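Local coordinates for protein pyridoxal kinase (Entamoeba histolytica, PDB 4S1H) that probably phosphorylates pyridoxal with ATP to give pyridoxal 5'-phosphate, and is seen here with ADP and magnesium bound, at residues I204-I209 with T244-L249; V238-S243 with T270-T275; G211-V216 with V253-I258. All blocks are in the same frame, centred on the assembly; numbering follows the deposited sequence.

In the fold
All three contacts touch ADP. Their segments interleave along the chain: 204-209, 211-216, 238-243, 244-249, 253-258, then 270-275. Contacts 1 and 2 use adjoining stretches of helix 234-250, and their centres are about 9 Å apart; Phe-274 of contact 2 packs on Ile-204 and Gln-246 of contact 1. Contact 3 meets contact 1 through Leu-249, which touches Phe-213, Val-216 and Ile-258; their centres are about 12 Å apart. Contacts 2 and 3, with centres about 20 Å and nearest atoms about 8 Å apart, do not touch. Strand 202-207, helix 234-250 and the loops around them thus line different sides of the nucleotide pocket.

Contact 1: residues I204-I209 with T244-L249; sequences IKIPRI and TLQTIL. With ADP (adenosine-5'-diphosphate), chain C.
The adenine pocket of this ribokinase-clan kinase is framed where the end of strand 202-207 faces helix 234-250, with Ile-209 meeting Leu-249 and Gln-246. Ile-209 CD1 lies 3.7 Å from Leu-249 CB, the two side chains crossing at a slant. Gln-246, bent at chi2 (-59°), brings its amide between the isoleucines: its CD is 3.8 Å from Ile-206 CG2, and the side chains of Ile-209 and Gln-246 run antiparallel alongside each other. Adenine is read by the backbone of Ile-209. Its N-H gives a nearly straight bond to ADP N1 (Ile-209 N to N1 2.8 Å, 168° at the hydrogen), while ADP N6 donates to Ile-209 O over 2.8 Å at a more bent 151°. Leu-249 CD1 covers one face of the base, 3.6 Å from ADP C4; Arg-208 CG sits off the rim on the other side of the plane, 3.7 Å from ADP N6. At the sugar, Ile-206 CD1 comes within 3.6 Å of ADP O2'. One residue's main chain thus offers a donor and an acceptor that match N1 and the amino group of adenine, consistent with a preference for adenine nucleotides.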
loop_
_atom_site.group_PDB
_atom_site.type_symbol
_atom_site.label_atom_id
_atom_site.label_comp_id
_atom_site.label_asym_id
_atom_site.label_seq_id
_atom_site.Cartn_x
_atom_site.Cartn_y
_atom_site.Cartn_z
ATOM N N ILE A 204 8.421 -2.477 29.744
ATOM C CA ILE A 204 8.834 -1.131 29.397
ATOM C C ILE A 204 7.700 -0.216 29.815
ATOM O O ILE A 204 6.525 -0.503 29.504
ATOM C CB ILE A 204 9.045 -0.971 27.866
ATOM C CG1 ILE A 204 10.095 -1.974 27.361
ATOM C CG2 ILE A 204 9.423 0.469 27.504
ATOM C CD1 ILE A 204 10.419 -1.908 25.885
ATOM N N LYS A 205 8.058 0.872 30.501
ATOM C CA LYS A 205 7.103 1.897 30.944
ATOM C C LYS A 205 7.132 3.074 29.949
ATOM O O LYS A 205 8.194 3.648 29.690
ATOM C CB LYS A 205 7.435 2.359 32.357
ATOM C CG LYS A 205 6.402 3.304 32.949
ATOM C CD LYS A 205 6.808 3.823 34.320
ATOM C CE LYS A 205 7.062 2.759 35.338
ATOM N NZ LYS A 205 5.971 1.770 35.478
ATOM N N ILE A 206 5.962 3.414 29.418
ATOM C CA ILE A 206 5.810 4.454 28.398
ATOM C C ILE A 206 4.849 5.537 28.915
ATOM O O ILE A 206 3.720 5.220 29.240
ATOM C CB ILE A 206 5.210 3.850 27.131
ATOM C CG1 ILE A 206 6.130 2.733 26.607
ATOM C CG2 ILE A 206 4.988 4.924 26.065
ATOM C CD1 ILE A 206 5.396 1.582 25.947
ATOM N N PRO A 207 5.284 6.814 28.945
ATOM C CA PRO A 207 4.348 7.865 29.402
ATOM C C PRO A 207 3.241 8.035 28.406
ATOM O O PRO A 207 3.526 8.035 27.204
ATOM C CB PRO A 207 5.218 9.127 29.450
ATOM C CG PRO A 207 6.619 8.634 29.570
ATOM C CD PRO A 207 6.660 7.336 28.796
ATOM N N ARG A 208 1.998 8.112 28.864
ATOM C CA ARG A 208 0.881 8.264 27.932
ATOM C C ARG A 208 0.894 9.665 27.325
ATOM O O ARG A 208 1.071 10.651 28.039
ATOM C CB ARG A 208 -0.470 8.021 28.615
ATOM C CG ARG A 208 -1.605 7.886 27.596
ATOM C CD ARG A 208 -2.977 7.801 28.289
ATOM N NE ARG A 208 -3.300 6.464 28.764
ATOM C CZ ARG A 208 -3.549 5.417 27.978
ATOM N NH1 ARG A 208 -3.492 5.519 26.650
ATOM N NH2 ARG A 208 -3.844 4.242 28.527
ATOM N N ILE A 209 0.708 9.734 26.018
ATOM C CA ILE A 209 0.500 10.981 25.299
ATOM C C ILE A 209 -1.011 11.107 25.148
ATOM O O ILE A 209 -1.679 10.138 24.802
ATOM C CB ILE A 209 1.177 10.939 23.910
ATOM C CG1 ILE A 209 2.699 10.823 24.066
ATOM C CG2 ILE A 209 0.786 12.164 23.096
ATOM C CD1 ILE A 209 3.447 10.524 22.782
ATOM N N THR A 244 10.533 4.750 18.118
ATOM C CA THR A 244 10.103 5.367 16.867
ATOM C C THR A 244 8.630 5.759 16.939
ATOM O O THR A 244 8.253 6.854 16.530
ATOM C CB THR A 244 10.402 4.430 15.699
ATOM O OG1 THR A 244 11.823 4.260 15.617
ATOM C CG2 THR A 244 9.875 4.991 14.379
ATOM N N LEU A 245 7.815 4.904 17.551
ATOM C CA LEU A 245 6.393 5.231 17.716
ATOM C C LEU A 245 6.160 6.469 18.582
ATOM O O LEU A 245 5.283 7.293 18.274
ATOM C CB LEU A 245 5.647 4.024 18.281
ATOM C CG LEU A 245 4.132 3.881 18.120
ATOM C CD1 LEU A 245 3.547 4.413 16.825
ATOM C CD2 LEU A 245 3.790 2.404 18.266
ATOM N N GLN A 246 6.923 6.643 19.671
ATOM C CA GLN A 246 6.803 7.865 20.477
ATOM C C GLN A 246 7.106 9.086 19.649
ATOM O O GLN A 246 6.398 10.086 19.707
ATOM C CB GLN A 246 7.720 7.849 21.714
ATOM C CG GLN A 246 7.217 7.011 22.859
ATOM C CD GLN A 246 5.843 7.454 23.373
ATOM O OE1 GLN A 246 4.810 6.906 23.022
ATOM N NE2 GLN A 246 5.842 8.491 24.199
ATOM N N THR A 247 8.125 8.991 18.791
ATOM C CA THR A 247 8.452 10.089 17.903
ATOM C C THR A 247 7.289 10.415 16.963
ATOM O O THR A 247 6.961 11.590 16.789
ATOM C CB THR A 247 9.719 9.780 17.092
ATOM O OG1 THR A 247 10.809 9.616 18.003
ATOM C CG2 THR A 247 10.029 10.910 16.096
ATOM N N ILE A 248 6.661 9.394 16.388
ATOM C CA ILE A 248 5.528 9.599 15.493
ATOM C C ILE A 248 4.376 10.271 16.225
ATOM O O ILE A 248 3.806 11.244 15.734
ATOM C CB ILE A 248 5.043 8.294 14.842
ATOM C CG1 ILE A 248 6.127 7.715 13.924
ATOM C CG2 ILE A 248 3.747 8.512 14.050
ATOM C CD1 ILE A 248 5.884 6.277 13.548
ATOM N N LEU A 249 4.072 9.778 17.420
ATOM C CA LEU A 249 2.947 10.337 18.170
ATOM C C LEU A 249 3.171 11.761 18.669
ATOM O O LEU A 249 2.260 12.595 18.618
ATOM C CB LEU A 249 2.602 9.439 19.342
ATOM C CG LEU A 249 2.090 8.102 18.878
ATOM C CD1 LEU A 249 1.850 7.261 20.091
ATOM C CD2 LEU A 249 0.794 8.222 18.081
HETATM P PB ADP C . -3.460 -1.028 19.614
HETATM O O1B ADP C . -4.403 -0.699 20.749
HETATM O O2B ADP C . -3.674 -0.162 18.384
HETATM O O3B ADP C . -3.376 -2.505 19.382
HETATM P PA ADP C . -1.547 -0.060 21.567
HETATM O O1A ADP C . -1.128 -1.218 22.431
HETATM O O2A ADP C . -2.601 0.877 22.058
HETATM O O3A ADP C . -1.990 -0.615 20.109
HETATM O "O5'" ADP C . -0.278 0.800 21.175
HETATM C "C5'" ADP C . 0.889 0.268 20.582
HETATM C "C4'" ADP C . 2.042 1.098 21.070
HETATM O "O4'" ADP C . 1.829 2.462 20.706
HETATM C "C3'" ADP C . 2.139 1.084 22.591
HETATM O "O3'" ADP C . 2.977 0.015 23.047
HETATM C "C2'" ADP C . 2.688 2.446 22.886
HETATM O "O2'" ADP C . 4.102 2.433 22.749
HETATM C "C1'" ADP C . 2.118 3.331 21.792
HETATM N N9 ADP C . 0.908 4.099 22.170
HETATM C C8 ADP C . -0.375 3.876 21.856
HETATM N N7 ADP C . -1.190 4.830 22.371
HETATM C C5 ADP C . -0.401 5.694 23.027
HETATM C C6 ADP C . -0.596 6.947 23.793
HETATM N N6 ADP C . -1.841 7.440 23.957
HETATM N N1 ADP C . 0.501 7.532 24.318
HETATM C C2 ADP C . 1.753 7.020 24.152
HETATM N N3 ADP C . 1.999 5.889 23.458
HETATM C C4 ADP C . 0.977 5.208 22.888
#

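Contact 2: residues V238-S243 with T270-T275; sequences VNRAIS and TEESFT. With ADP (adenosine-5'-diphosphate), chain C.
Asn-239 on helix 234-250 grips the backbone of Phe-274 with both ends of its amide. Phe-274 N donates to Asn-239 OD1 over 3.2 Å, arriving in the carbonyl plane on a lone pair. Asn-239 ND2 returns a bond of 2.8 Å to Phe-274 O, which it meets from above that carbonyl's plane. Two partners fix the amide's rotation, and they become possible because CG stands anti to the backbone N (chi1 -158°), swung toward the loop. One turn on, Ser-243 OG accepts from Ser-273 N at 2.9 Å and passes its own proton back to Asn-239 O, which also takes the helical bond from Ser-243 N on the opposite face of its plane.

Charge comes next. Glu-272 OE2 uses its anti lone pair to receive Arg-240 NE in a salt bridge of 3.1 Å; the nitrogen's partner lies close to the guanidinium plane, although the two flat groups are turned 53° apart. Thr-270 CG2 rests over one guanidinium face, and Trp-227 adds a cation-pi contact. The other carboxylate oxygen, Glu-272 OE1, is bonded to His-236 ND1 and also takes a proton from a water held by Asn-239 ND2.

The apolar part is small: Ile-242 CG2 lies 3.6 Å from Phe-274 CE1, the side chains crossing at about a right angle, while Ser-243 OG stays at the ring's edge. Ile-242 CD1 meanwhile reaches to 3.4 Å from ADP O3', so the same residue serves loop and nucleotide.

A loop without regular structure is therefore pinned to the helix by specific main-chain bonds, with the ion pair at one end and the phenyl ring, packed toward the ADP pocket, at the other.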
loop_
_atom_site.group_PDB
_atom_site.type_symbol
_atom_site.label_atom_id
_atom_site.label_comp_id
_atom_site.label_asym_id
_atom_site.label_seq_id
_atom_site.Cartn_x
_atom_site.Cartn_y
_atom_site.Cartn_z
ATOM N N VAL A 238 12.091 -4.327 19.844
ATOM C CA VAL A 238 10.946 -3.750 20.555
ATOM C C VAL A 238 11.234 -2.304 21.002
ATOM O O VAL A 238 10.409 -1.389 20.815
ATOM C CB VAL A 238 10.568 -4.579 21.793
ATOM C CG1 VAL A 238 9.526 -3.866 22.657
ATOM C CG2 VAL A 238 10.040 -5.947 21.385
ATOM N N ASN A 239 12.423 -2.088 21.568
ATOM C CA ASN A 239 12.805 -0.758 22.070
ATOM C C ASN A 239 12.858 0.253 20.930
ATOM O O ASN A 239 12.341 1.350 21.040
ATOM C CB ASN A 239 14.141 -0.850 22.805
ATOM C CG ASN A 239 14.360 0.295 23.786
ATOM O OD1 ASN A 239 13.872 1.422 23.597
ATOM N ND2 ASN A 239 15.153 0.035 24.794
ATOM N N ARG A 240 13.449 -0.142 19.801
ATOM C CA ARG A 240 13.489 0.753 18.634
ATOM C C ARG A 240 12.092 1.075 18.133
ATOM O O ARG A 240 11.783 2.214 17.814
ATOM C CB ARG A 240 14.273 0.130 17.490
ATOM C CG ARG A 240 15.753 0.044 17.746
ATOM C CD ARG A 240 16.492 -0.505 16.526
ATOM N NE ARG A 240 17.898 -0.710 16.814
ATOM C CZ ARG A 240 18.829 -1.076 15.916
ATOM N NH1 ARG A 240 18.505 -1.283 14.656
ATOM N NH2 ARG A 240 20.093 -1.216 16.301
ATOM N N ALA A 241 11.234 0.059 18.090
ATOM C CA ALA A 241 9.886 0.218 17.594
ATOM C C ALA A 241 9.074 1.150 18.499
ATOM O O ALA A 241 8.442 2.083 17.998
ATOM C CB ALA A 241 9.199 -1.125 17.408
ATOM N N ILE A 242 9.169 0.963 19.820
ATOM C CA ILE A 242 8.427 1.798 20.754
ATOM C C ILE A 242 8.965 3.220 20.742
ATOM O O ILE A 242 8.196 4.175 20.817
ATOM C CB ILE A 242 8.495 1.200 22.186
ATOM C CG1 ILE A 242 7.775 -0.157 22.173
ATOM C CG2 ILE A 242 8.014 2.177 23.267
ATOM C CD1 ILE A 242 6.278 -0.154 22.281
ATOM N N SER A 243 10.275 3.356 20.581
ATOM C CA SER A 243 10.924 4.657 20.491
ATOM C C SER A 243 10.499 5.416 19.273
ATOM O O SER A 243 10.141 6.596 19.372
ATOM C CB SER A 243 12.450 4.534 20.592
ATOM O OG SER A 243 12.809 3.959 21.848
ATOM N N THR A 270 17.337 4.135 14.965
ATOM C CA THR A 270 17.956 3.131 15.823
ATOM C C THR A 270 18.013 3.577 17.258
ATOM O O THR A 270 18.513 2.818 18.089
ATOM C CB THR A 270 19.393 2.805 15.360
ATOM O OG1 THR A 270 20.169 4.004 15.347
ATOM C CG2 THR A 270 19.372 2.170 14.006
ATOM N N GLU A 271 17.469 4.756 17.587
ATOM C CA GLU A 271 17.425 5.192 19.008
ATOM C C GLU A 271 16.583 4.229 19.835
ATOM O O GLU A 271 15.510 3.798 19.414
ATOM C CB GLU A 271 16.874 6.609 19.140
ATOM C CG GLU A 271 17.284 7.280 20.450
ATOM C CD GLU A 271 16.645 8.628 20.708
ATOM O OE1 GLU A 271 15.605 8.971 20.102
ATOM O OE2 GLU A 271 17.180 9.330 21.581
ATOM N N GLU A 272 17.130 3.858 20.992
ATOM C CA GLU A 272 16.454 3.003 21.943
ATOM C C GLU A 272 16.329 3.829 23.212
ATOM O O GLU A 272 17.182 3.756 24.099
ATOM C CB GLU A 272 17.253 1.712 22.134
ATOM C CG GLU A 272 17.341 0.928 20.832
ATOM C CD GLU A 272 18.099 -0.369 20.920
ATOM O OE1 GLU A 272 18.251 -0.900 22.043
ATOM O OE2 GLU A 272 18.502 -0.869 19.838
ATOM N N SER A 273 15.243 4.583 23.295
ATOM C CA SER A 273 15.031 5.621 24.301
ATOM C C SER A 273 14.472 5.124 25.619
ATOM O O SER A 273 14.414 5.904 26.579
ATOM C CB SER A 273 14.030 6.660 23.797
ATOM O OG SER A 273 14.213 6.910 22.454
ATOM N N PHE A 274 14.009 3.875 25.671
ATOM C CA PHE A 274 13.370 3.352 26.895
ATOM C C PHE A 274 14.262 2.354 27.552
ATOM O O PHE A 274 15.206 1.843 26.980
ATOM C CB PHE A 274 12.031 2.705 26.553
ATOM C CG PHE A 274 11.018 3.683 26.075
ATOM C CD1 PHE A 274 10.900 4.021 24.737
ATOM C CD2 PHE A 274 10.188 4.308 27.007
ATOM C CE1 PHE A 274 9.963 4.955 24.345
ATOM C CE2 PHE A 274 9.251 5.227 26.607
ATOM C CZ PHE A 274 9.134 5.546 25.282
ATOM N N THR A 275 13.964 2.099 28.816
ATOM C CA THR A 275 14.694 1.141 29.593
ATOM C C THR A 275 13.991 -0.201 29.500
ATOM O O THR A 275 12.777 -0.283 29.723
ATOM C CB THR A 275 14.765 1.618 31.064
ATOM O OG1 THR A 275 15.419 2.894 31.112
ATOM C CG2 THR A 275 15.528 0.639 31.925
HETATM P PB ADP C . -3.460 -1.028 19.614
HETATM O O1B ADP C . -4.403 -0.699 20.749
HETATM O O2B ADP C . -3.674 -0.162 18.384
HETATM O O3B ADP C . -3.376 -2.505 19.382
HETATM P PA ADP C . -1.547 -0.060 21.567
HETATM O O1A ADP C . -1.128 -1.218 22.431
HETATM O O2A ADP C . -2.601 0.877 22.058
HETATM O O3A ADP C . -1.990 -0.615 20.109
HETATM O "O5'" ADP C . -0.278 0.800 21.175
HETATM C "C5'" ADP C . 0.889 0.268 20.582
HETATM C "C4'" ADP C . 2.042 1.098 21.070
HETATM O "O4'" ADP C . 1.829 2.462 20.706
HETATM C "C3'" ADP C . 2.139 1.084 22.591
HETATM O "O3'" ADP C . 2.977 0.015 23.047
HETATM C "C2'" ADP C . 2.688 2.446 22.886
HETATM O "O2'" ADP C . 4.102 2.433 22.749
HETATM C "C1'" ADP C . 2.118 3.331 21.792
HETATM N N9 ADP C . 0.908 4.099 22.170
HETATM C C8 ADP C . -0.375 3.876 21.856
HETATM N N7 ADP C . -1.190 4.830 22.371
HETATM C C5 ADP C . -0.401 5.694 23.027
HETATM C C6 ADP C . -0.596 6.947 23.793
HETATM N N6 ADP C . -1.841 7.440 23.957
HETATM N N1 ADP C . 0.501 7.532 24.318
HETATM C C2 ADP C . 1.753 7.020 24.152
HETATM N N3 ADP C . 1.999 5.889 23.458
HETATM C C4 ADP C . 0.977 5.208 22.888
HETATM O O HOH W 1 16.972 -2.211 24.341
HETATM O O HOH W 2 13.189 7.664 18.379
#

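Contact 3: residues G211-V216 with V253-I258; sequences GDFTGV and VGTAEI. With ADP (adenosine-5'-diphosphate), chain C.
One water joins the two loops where Thr-214 passes Ile-258: it accepts from Ile-258 N (3.1 Å), and Thr-214 O and Glu-257 OE1 both lie 2.8 Å from the water's O, within bonding distance. Glu-257 is itself held, OE1 by Phe-16 N and OE2 by Tyr-47 OH, which positions the carboxylate beside the water. Thr-214 N, by contrast, is buried with no partner in the model.

The direct contacts are van der Waals, some of them carbon against carbonyl oxygen. With its CG2 anti to the backbone N and CG1 at +57°, Ile-258 sets CG2 3.6 Å from Thr-214 O and 3.8 Å from Val-216 CG1. From the other branch, Val-216 CG2 touches ADP C8 at 3.7 Å. The ring of Phe-213 crosses the Thr-255 side chain at about a right angle and turns its opposite edge to the nucleotide, with CD2 3.8 Å from ADP N6. Thr-255 CG2, on a poorly ordered residue, lies 3.6 Å from Gly-211 CA.

Gly-215 N-caps helix 216-229, and Gly-217 N just beyond it bonds ADP. This Gly-Val-Gly-Asp turn at a helix start, backed here by Ile-258, corresponds to the anion-hole motif of ribokinase-like kinases.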
loop_
_atom_site.group_PDB
_atom_site.type_symbol
_atom_site.label_atom_id
_atom_site.label_comp_id
_atom_site.label_asym_id
_atom_site.label_seq_id
_atom_site.Cartn_x
_atom_site.Cartn_y
_atom_site.Cartn_z
ATOM N N GLY A 211 -4.680 11.407 24.001
ATOM C CA GLY A 211 -5.354 10.969 22.773
ATOM C C GLY A 211 -5.507 9.463 22.745
ATOM O O GLY A 211 -4.667 8.742 23.306
ATOM N N ASP A 212 -6.569 8.986 22.082
ATOM C CA ASP A 212 -6.641 7.570 21.653
ATOM C C ASP A 212 -6.384 7.549 20.138
ATOM O O ASP A 212 -7.130 8.143 19.345
ATOM C CB ASP A 212 -7.930 6.804 22.023
ATOM C CG ASP A 212 -7.701 5.273 22.150
ATOM O OD1 ASP A 212 -6.945 4.824 23.041
ATOM O OD2 ASP A 212 -8.292 4.503 21.362
ATOM N N PHE A 213 -5.298 6.876 19.763
ATOM C CA PHE A 213 -4.785 6.907 18.397
ATOM C C PHE A 213 -5.208 5.627 17.696
ATOM O O PHE A 213 -5.425 4.581 18.337
ATOM C CB PHE A 213 -3.250 7.035 18.415
ATOM C CG PHE A 213 -2.764 8.344 18.973
ATOM C CD1 PHE A 213 -2.743 9.501 18.170
ATOM C CD2 PHE A 213 -2.346 8.444 20.302
ATOM C CE1 PHE A 213 -2.293 10.702 18.675
ATOM C CE2 PHE A 213 -1.909 9.653 20.815
ATOM C CZ PHE A 213 -1.888 10.789 20.009
ATOM N N THR A 214 -5.333 5.731 16.374
ATOM C CA THR A 214 -5.722 4.614 15.555
ATOM C C THR A 214 -4.518 4.226 14.667
ATOM O O THR A 214 -3.732 5.075 14.254
ATOM C CB THR A 214 -6.983 4.987 14.742
ATOM O OG1 THR A 214 -8.051 5.309 15.651
ATOM C CG2 THR A 214 -7.415 3.847 13.841
ATOM N N GLY A 215 -4.342 2.934 14.470
ATOM C CA GLY A 215 -3.191 2.406 13.720
ATOM C C GLY A 215 -1.868 2.300 14.463
ATOM O O GLY A 215 -0.829 1.967 13.873
ATOM N N VAL A 216 -1.868 2.588 15.755
ATOM C CA VAL A 216 -0.600 2.585 16.500
ATOM C C VAL A 216 -0.068 1.182 16.745
ATOM O O VAL A 216 1.128 0.911 16.600
ATOM C CB VAL A 216 -0.683 3.383 17.825
ATOM C CG1 VAL A 216 -0.565 4.855 17.534
ATOM C CG2 VAL A 216 -1.965 3.100 18.619
ATOM N N VAL A 253 -0.658 15.598 15.059
ATOM C CA VAL A 253 -1.517 16.710 15.500
ATOM C C VAL A 253 -2.939 16.294 15.867
ATOM O O VAL A 253 -3.413 16.681 16.941
ATOM C CB VAL A 253 -1.472 17.885 14.495
ATOM C CG1 VAL A 253 -2.518 18.945 14.833
ATOM C CG2 VAL A 253 -0.069 18.486 14.486
ATOM N N GLY A 254 -3.612 15.512 15.025
ATOM C CA GLY A 254 -4.945 15.009 15.400
ATOM C C GLY A 254 -4.846 13.784 16.291
ATOM O O GLY A 254 -3.776 13.435 16.800
ATOM N N THR A 255 -5.982 13.142 16.511
ATOM C CA THR A 255 -5.990 11.729 16.892
ATOM C C THR A 255 -6.620 10.869 15.793
ATOM O O THR A 255 -6.560 9.638 15.880
ATOM C CB THR A 255 -6.691 11.501 18.244
ATOM O OG1 THR A 255 -7.998 12.079 18.211
ATOM C CG2 THR A 255 -5.883 12.138 19.371
ATOM N N ALA A 256 -7.179 11.522 14.761
ATOM C CA ALA A 256 -7.811 10.853 13.629
ATOM C C ALA A 256 -6.825 9.933 12.908
ATOM O O ALA A 256 -7.139 8.761 12.667
ATOM C CB ALA A 256 -8.395 11.880 12.649
ATOM N N GLU A 257 -5.639 10.472 12.584
ATOM C CA GLU A 257 -4.607 9.747 11.814
ATOM C C GLU A 257 -3.191 10.032 12.307
ATOM O O GLU A 257 -2.859 11.193 12.577
ATOM C CB GLU A 257 -4.666 10.136 10.337
ATOM C CG GLU A 257 -6.000 9.889 9.660
ATOM C CD GLU A 257 -6.371 8.435 9.449
ATOM O OE1 GLU A 257 -5.554 7.474 9.663
ATOM O OE2 GLU A 257 -7.515 8.257 8.970
ATOM N N ILE A 258 -2.387 8.973 12.461
ATOM C CA ILE A 258 -0.984 9.115 12.855
ATOM C C ILE A 258 -0.174 9.682 11.710
ATOM O O ILE A 258 -0.498 9.461 10.527
ATOM C CB ILE A 258 -0.345 7.804 13.365
ATOM C CG1 ILE A 258 -0.435 6.693 12.315
ATOM C CG2 ILE A 258 -0.990 7.400 14.692
ATOM C CD1 ILE A 258 0.328 5.447 12.668
HETATM P PB ADP C . -3.460 -1.028 19.614
HETATM O O1B ADP C . -4.403 -0.699 20.749
HETATM O O2B ADP C . -3.674 -0.162 18.384
HETATM O O3B ADP C . -3.376 -2.505 19.382
HETATM P PA ADP C . -1.547 -0.060 21.567
HETATM O O1A ADP C . -1.128 -1.218 22.431
HETATM O O2A ADP C . -2.601 0.877 22.058
HETATM O O3A ADP C . -1.990 -0.615 20.109
HETATM O "O5'" ADP C . -0.278 0.800 21.175
HETATM C "C5'" ADP C . 0.889 0.268 20.582
HETATM C "C4'" ADP C . 2.042 1.098 21.070
HETATM O "O4'" ADP C . 1.829 2.462 20.706
HETATM C "C3'" ADP C . 2.139 1.084 22.591
HETATM O "O3'" ADP C . 2.977 0.015 23.047
HETATM C "C2'" ADP C . 2.688 2.446 22.886
HETATM O "O2'" ADP C . 4.102 2.433 22.749
HETATM C "C1'" ADP C . 2.118 3.331 21.792
HETATM N N9 ADP C . 0.908 4.099 22.170
HETATM C C8 ADP C . -0.375 3.876 21.856
HETATM N N7 ADP C . -1.190 4.830 22.371
HETATM C C5 ADP C . -0.401 5.694 23.027
HETATM C C6 ADP C . -0.596 6.947 23.793
HETATM N N6 ADP C . -1.841 7.440 23.957
HETATM N N1 ADP C . 0.501 7.532 24.318
HETATM C C2 ADP C . 1.753 7.020 24.152
HETATM N N3 ADP C . 1.999 5.889 23.458
HETATM C C4 ADP C . 0.977 5.208 22.888
HETATM O O HOH W 3 -4.037 6.392 11.760
#